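Local atomic coordinates of ABC transporter substrate-binding protein (Rhizobium radiobacter, PDB entry 6TFX), a protein that binds mannityl-opine-type compounds, conjugates of a sugar chain and an amino acid, and probably delivers them to an ABC importer for uptake into the bacterium. Residues A[255-260]-A[451-456]; A[332-337]-A[379-384]. One frame throughout, in Å; residues are numbered along the deposited sequence.

Interaction 1 of 2, residues A[255-260]-A[451-456]; sequences INITKP and NVCAIP. With MG (magnesium ion), chain G; EDO (1,2-ethanediol), chain D.
The carbonyl of Cys453 is the flat group that Ile255 meets across the contact. Ile255 N donates to Cys453 O at 2.9 Å, with an N-H...O angle of 166°. The donor sits slightly off the carbonyl plane, tilted by 20°. The other flat group, the Asn256 side-chain amide, takes no part across the contact. Its OD1 is gripped twice from one face of the amide: by Thr258 N at 2.9 Å, closing an Asx turn, and by Thr258 OG1 at 2.7 Å. Both bonds tie down the type I turn Asn256-Lys259.

The rest of the contact is aliphatic. Ile255 CD1 lies 3.7 Å from Ile455 CD1, the two side chains crossing obliquely. The same methyl reaches Val452 CG1 at 4.3 Å. Ile257 has CG2 beside its backbone N and CG1 between N and the carbonyl carbon (chi1 67°). This brings Ile257 CG2 over Cys453, 4.0 Å from Cys453 CA. Arg268 of helix 265-272 packs against Ile255, Ile257 and Val452.

The segment 451-456 leaves helix 434-450 through a Schellman motif, with Val452 at positive phi, and then enters strand 454-467. That strand runs antiparallel to strand 240-255, and a backbone hydrogen bond joins Ile455 to Leu253. Ile255 is the last residue of strand 240-255, and the turn starts at Asn256.

Cys453 SG binds a magnesium ion that Cys418 also binds, and still borders Ile257 CG2. The modelled distance from Cys453 SG to the magnesium is 1.8 Å, short for a metal-sulfur bond, so its details are doubtful.

Cys453 therefore works in two directions: its carbonyl takes the N-H of Ile255 just before strand 454-467, while its sulfur binds a metal site completed by Cys418.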
loop_
_atom_site.group_PDB
_atom_site.type_symbol
_atom_site.label_atom_id
_atom_site.label_comp_id
_atom_site.label_asym_id
_atom_site.label_seq_id
_atom_site.Cartn_x
_atom_site.Cartn_y
_atom_site.Cartn_z
ATOM N N ILE A 255 -7.673 17.026 -1.239
ATOM C CA ILE A 255 -8.780 17.917 -1.657
ATOM C C ILE A 255 -8.631 18.224 -3.138
ATOM O O ILE A 255 -7.577 18.730 -3.532
ATOM C CB ILE A 255 -8.748 19.246 -0.837
ATOM C CG1 ILE A 255 -8.880 18.985 0.701
ATOM C CG2 ILE A 255 -9.833 20.226 -1.341
ATOM C CD1 ILE A 255 -8.427 20.299 1.522
ATOM N N ASN A 256 -9.698 18.033 -3.927
ATOM C CA ASN A 256 -9.610 18.364 -5.348
ATOM C C ASN A 256 -9.644 19.886 -5.436
ATOM O O ASN A 256 -10.713 20.498 -5.307
ATOM C CB ASN A 256 -10.739 17.717 -6.163
ATOM C CG ASN A 256 -10.587 17.969 -7.633
ATOM O OD1 ASN A 256 -9.977 18.951 -8.056
ATOM N ND2 ASN A 256 -11.153 17.100 -8.441
ATOM N N ILE A 257 -8.455 20.485 -5.671
ATOM C CA ILE A 257 -8.301 21.951 -5.695
ATOM C C ILE A 257 -8.942 22.621 -6.912
ATOM O O ILE A 257 -8.955 23.852 -6.973
ATOM C CB ILE A 257 -6.815 22.340 -5.562
ATOM C CG1 ILE A 257 -6.024 21.906 -6.818
ATOM C CG2 ILE A 257 -6.224 21.738 -4.235
ATOM C CD1 ILE A 257 -4.578 22.427 -6.875
ATOM N N THR A 258 -9.463 21.841 -7.884
ATOM C CA THR A 258 -10.057 22.465 -9.071
ATOM C C THR A 258 -11.570 22.603 -8.933
ATOM O O THR A 258 -12.193 23.192 -9.813
ATOM C CB THR A 258 -9.727 21.637 -10.335
ATOM O OG1 THR A 258 -10.431 20.403 -10.286
ATOM C CG2 THR A 258 -8.233 21.379 -10.506
ATOM N N LYS A 259 -12.173 21.996 -7.888
ATOM C CA LYS A 259 -13.633 21.995 -7.777
ATOM C C LYS A 259 -14.134 22.955 -6.699
ATOM O O LYS A 259 -13.844 22.765 -5.513
ATOM C CB LYS A 259 -14.169 20.574 -7.462
ATOM C CG LYS A 259 -13.984 19.558 -8.582
ATOM C CD LYS A 259 -14.528 18.175 -8.179
ATOM C CE LYS A 259 -14.447 17.203 -9.332
ATOM N NZ LYS A 259 -14.887 15.829 -8.940
ATOM N N PRO A 260 -14.994 23.908 -7.076
ATOM C CA PRO A 260 -15.592 24.792 -6.062
ATOM C C PRO A 260 -16.347 23.963 -5.023
ATOM O O PRO A 260 -16.911 22.915 -5.378
ATOM C CB PRO A 260 -16.565 25.648 -6.877
ATOM C CG PRO A 260 -15.977 25.661 -8.270
ATOM C CD PRO A 260 -15.467 24.249 -8.441
ATOM N N ASN A 451 -0.195 25.104 0.123
ATOM C CA ASN A 451 -1.305 25.299 -0.830
ATOM C C ASN A 451 -2.527 24.472 -0.377
ATOM O O ASN A 451 -3.606 24.555 -0.982
ATOM C CB ASN A 451 -0.848 24.920 -2.233
ATOM C CG ASN A 451 -0.042 26.052 -2.807
ATOM O OD1 ASN A 451 -0.601 26.996 -3.370
ATOM N ND2 ASN A 451 1.279 26.038 -2.600
ATOM N N VAL A 452 -2.342 23.656 0.680
ATOM C CA VAL A 452 -3.411 22.845 1.270
ATOM C C VAL A 452 -4.058 21.946 0.218
ATOM O O VAL A 452 -5.280 21.909 0.067
ATOM C CB VAL A 452 -4.460 23.674 2.085
ATOM C CG1 VAL A 452 -5.276 22.776 3.030
ATOM C CG2 VAL A 452 -3.807 24.819 2.853
ATOM N N CYS A 453 -3.218 21.261 -0.566
ATOM C CA CYS A 453 -3.723 20.280 -1.521
ATOM C C CYS A 453 -4.174 19.032 -0.759
ATOM O O CYS A 453 -5.081 18.321 -1.188
ATOM C CB CYS A 453 -2.626 19.948 -2.518
ATOM S SG CYS A 453 -2.111 21.393 -3.471
ATOM N N ALA A 454 -3.521 18.767 0.378
ATOM C CA ALA A 454 -3.855 17.619 1.199
ATOM C C ALA A 454 -3.595 18.001 2.633
ATOM O O ALA A 454 -2.733 18.854 2.900
ATOM C CB ALA A 454 -3.016 16.409 0.815
ATOM N N ILE A 455 -4.383 17.426 3.533
ATOM C CA ILE A 455 -4.275 17.678 4.973
ATOM C C ILE A 455 -3.898 16.359 5.613
ATOM O O ILE A 455 -4.654 15.390 5.545
ATOM C CB ILE A 455 -5.608 18.213 5.555
ATOM C CG1 ILE A 455 -6.081 19.489 4.821
ATOM C CG2 ILE A 455 -5.427 18.444 7.072
ATOM C CD1 ILE A 455 -7.578 19.742 5.034
ATOM N N PRO A 456 -2.726 16.295 6.248
ATOM C CA PRO A 456 -2.318 15.025 6.857
ATOM C C PRO A 456 -3.069 14.761 8.135
ATOM O O PRO A 456 -3.408 15.689 8.896
ATOM C CB PRO A 456 -0.835 15.226 7.171
ATOM C CG PRO A 456 -0.659 16.692 7.271
ATOM C CD PRO A 456 -1.696 17.346 6.389
HETATM MG MG MG G . -0.866 20.762 -4.623
HETATM C C1 EDO D . -13.523 21.418 -12.749
HETATM O O1 EDO D . -14.072 22.438 -11.932
HETATM C C2 EDO D . -14.157 20.066 -12.365
HETATM O O2 EDO D . -13.855 19.088 -13.340
#

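Interaction 2 of 2, residues A[332-337]-A[379-384]; sequences VTMVAS and SPIVLY. With N72 ((2~{R})-2-[[(3~{R},4~{R},5~{S})-3,4,5,6-tetrakis(oxidanyl)-2-oxidanylidene-hexyl]amino]pentanedioic acid), chain C.
Val332, Met334 and Val335 meet Ser379, Pro380, Ile381 and Leu383 between two roughly parallel strands, not directly paired, in a beta-alpha-beta-alpha-beta succession. The strand axes approach to 6.6 Å and diverge by 28°. Val332 CG2 fits the hollow between Pro380 CG, 3.7 Å away, and Ile381 CD1. The Pro380 ring also fits close under Thr333, with CG 3.2 Å from Thr333 O.

Met334 is the main bump. Its CG rests 3.8 Å from Ile381 CB, and the bend at chi3 (72°) swings CE past Ile381 to 4.1 Å from Leu383 CB. Val335 CG2 lies against Ser379 CB. Helix 340-353 packs on the Leu383 side chain.

Ser379 OG joins the backbones. It accepts from Val335 N at 3.0 Å and donates to Ile381 O. Farther along, where the strands spread, water takes over: one molecule links Val335 O to Leu383 N, another Ser337 N to Leu383 O. At the end of the segment, strand 381-386 enters the opine pocket. There the Tyr384 ring has N72 OE2 at its edge, in plane, and Tyr384 OH donates to N72 OE2 at 2.6 Å.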
loop_
_atom_site.group_PDB
_atom_site.type_symbol
_atom_site.label_atom_id
_atom_site.label_comp_id
_atom_site.label_asym_id
_atom_site.label_seq_id
_atom_site.Cartn_x
_atom_site.Cartn_y
_atom_site.Cartn_z
ATOM N N VAL A 332 -20.478 19.415 2.376
ATOM C CA VAL A 332 -19.804 18.665 1.308
ATOM C C VAL A 332 -20.125 17.185 1.477
ATOM O O VAL A 332 -20.198 16.698 2.604
ATOM C CB VAL A 332 -18.258 18.967 1.329
ATOM C CG1 VAL A 332 -17.655 18.884 2.727
ATOM C CG2 VAL A 332 -17.473 18.117 0.329
ATOM N N THR A 333 -20.308 16.480 0.366
ATOM C CA THR A 333 -20.526 15.028 0.363
ATOM C C THR A 333 -19.227 14.384 -0.129
ATOM O O THR A 333 -18.722 14.741 -1.191
ATOM C CB THR A 333 -21.703 14.639 -0.528
ATOM O OG1 THR A 333 -22.932 15.105 0.052
ATOM C CG2 THR A 333 -21.786 13.126 -0.771
ATOM N N MET A 334 -18.717 13.425 0.634
ATOM C CA MET A 334 -17.527 12.666 0.278
ATOM C C MET A 334 -17.927 11.216 0.104
ATOM O O MET A 334 -18.710 10.694 0.894
ATOM C CB MET A 334 -16.550 12.682 1.442
ATOM C CG MET A 334 -15.635 13.836 1.441
ATOM S SD MET A 334 -14.742 13.730 3.001
ATOM C CE MET A 334 -13.677 12.348 2.694
ATOM N N VAL A 335 -17.357 10.551 -0.890
ATOM C CA VAL A 335 -17.549 9.126 -1.077
ATOM C C VAL A 335 -16.517 8.509 -0.116
ATOM O O VAL A 335 -15.318 8.811 -0.203
ATOM C CB VAL A 335 -17.312 8.696 -2.545
ATOM C CG1 VAL A 335 -17.661 7.230 -2.720
ATOM C CG2 VAL A 335 -18.133 9.555 -3.512
ATOM N N ALA A 336 -16.993 7.692 0.819
ATOM C CA ALA A 336 -16.151 7.165 1.888
ATOM C C ALA A 336 -16.086 5.653 1.900
ATOM O O ALA A 336 -17.118 4.989 1.823
ATOM C CB ALA A 336 -16.656 7.678 3.234
ATOM N N SER A 337 -14.883 5.098 2.041
ATOM C CA SER A 337 -14.753 3.644 2.107
ATOM C C SER A 337 -15.417 3.035 3.362
ATOM O O SER A 337 -15.351 3.617 4.452
ATOM C CB SER A 337 -13.280 3.254 2.123
ATOM O OG SER A 337 -13.149 1.867 2.384
ATOM N N SER A 379 -15.210 11.945 -6.112
ATOM C CA SER A 379 -15.340 12.537 -4.770
ATOM C C SER A 379 -14.563 13.872 -4.702
ATOM O O SER A 379 -13.403 13.911 -5.157
ATOM C CB SER A 379 -14.810 11.584 -3.696
ATOM O OG SER A 379 -15.185 12.023 -2.395
ATOM N N PRO A 380 -15.136 14.931 -4.085
ATOM C CA PRO A 380 -14.416 16.230 -4.010
ATOM C C PRO A 380 -13.240 16.214 -3.042
ATOM O O PRO A 380 -12.352 17.075 -3.112
ATOM C CB PRO A 380 -15.487 17.202 -3.516
ATOM C CG PRO A 380 -16.458 16.349 -2.760
ATOM C CD PRO A 380 -16.504 15.047 -3.532
ATOM N N ILE A 381 -13.290 15.301 -2.066
ATOM C CA ILE A 381 -12.229 15.106 -1.088
ATOM C C ILE A 381 -12.104 13.603 -0.966
ATOM O O ILE A 381 -13.109 12.915 -0.976
ATOM C CB ILE A 381 -12.574 15.733 0.285
ATOM C CG1 ILE A 381 -12.823 17.256 0.152
ATOM C CG2 ILE A 381 -11.413 15.468 1.297
ATOM C CD1 ILE A 381 -13.482 17.883 1.503
ATOM N N VAL A 382 -10.880 13.103 -0.841
ATOM C CA VAL A 382 -10.633 11.666 -0.730
ATOM C C VAL A 382 -9.811 11.397 0.515
ATOM O O VAL A 382 -8.697 11.915 0.626
ATOM C CB VAL A 382 -9.889 11.148 -2.010
ATOM C CG1 VAL A 382 -9.482 9.680 -1.849
ATOM C CG2 VAL A 382 -10.744 11.336 -3.280
ATOM N N LEU A 383 -10.343 10.594 1.442
ATOM C CA LEU A 383 -9.593 10.202 2.642
ATOM C C LEU A 383 -8.907 8.872 2.230
ATOM O O LEU A 383 -9.582 7.829 2.123
ATOM C CB LEU A 383 -10.559 10.000 3.835
ATOM C CG LEU A 383 -9.902 9.384 5.082
ATOM C CD1 LEU A 383 -8.813 10.289 5.622
ATOM C CD2 LEU A 383 -10.956 9.074 6.138
ATOM N N TYR A 384 -7.592 8.916 2.005
ATOM C CA TYR A 384 -6.843 7.762 1.508
ATOM C C TYR A 384 -5.712 7.497 2.512
ATOM O O TYR A 384 -5.084 8.441 3.013
ATOM C CB TYR A 384 -6.220 8.131 0.152
ATOM C CG TYR A 384 -5.865 6.943 -0.715
ATOM C CD1 TYR A 384 -6.818 6.355 -1.554
ATOM C CD2 TYR A 384 -4.576 6.403 -0.701
ATOM C CE1 TYR A 384 -6.489 5.272 -2.368
ATOM C CE2 TYR A 384 -4.242 5.307 -1.496
ATOM C CZ TYR A 384 -5.216 4.721 -2.301
ATOM O OH TYR A 384 -4.906 3.690 -3.149
HETATM O OAB N72 C . -7.668 3.991 10.038
HETATM C CAF N72 C . -7.008 4.179 8.771
HETATM C CAG N72 C . -7.178 3.045 7.706
HETATM O OAC N72 C . -7.657 1.853 8.241
HETATM C CAH N72 C . -5.992 3.011 6.740
HETATM O OAM N72 C . -4.813 3.666 7.012
HETATM C CAI N72 C . -5.239 1.886 6.058
HETATM O OAD N72 C . -5.231 0.730 6.867
HETATM C CAJ N72 C . -5.623 1.738 4.606
HETATM O OAE N72 C . -6.087 2.744 4.011
HETATM C CAK N72 C . -5.500 0.358 3.901
HETATM N N N72 C . -4.450 0.371 2.910
HETATM C CA N72 C . -4.715 0.216 1.530
HETATM C C N72 C . -6.136 0.334 1.053
HETATM O O N72 C . -6.841 1.328 0.616
HETATM C CB N72 C . -3.669 0.981 0.715
HETATM C CG N72 C . -4.000 1.424 -0.711
HETATM C CD N72 C . -2.770 1.532 -1.615
HETATM O OE1 N72 C . -1.746 0.795 -1.443
HETATM O OE2 N72 C . -2.793 2.359 -2.553
HETATM O OXT N72 C . -6.530 -0.846 1.106
HETATM O O HOH W 1 -12.867 9.198 0.976
HETATM O O HOH W 2 -12.552 6.937 2.650
#

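In the fold
Both interactions are mostly buried; interaction 2 has the exposed Thr333 at its rim. They meet directly: Asn256 N lies 2.9 Å from Pro380 O, a probable hydrogen bond. Strand 240-255 pairs antiparallel with both 454-467 and 381-386, so both interactions involve strands of the same sheet. Phe262 touches Ile255, Val332 and Ile381, covering parts of both. The chemistry differs. Interaction 1 has a direct backbone bond at the end of strand 240-255 and includes a metal ligand. Interaction 2 joins splayed parallel strands through a serine hydroxyl and two waters, and its second strand continues to the ligand.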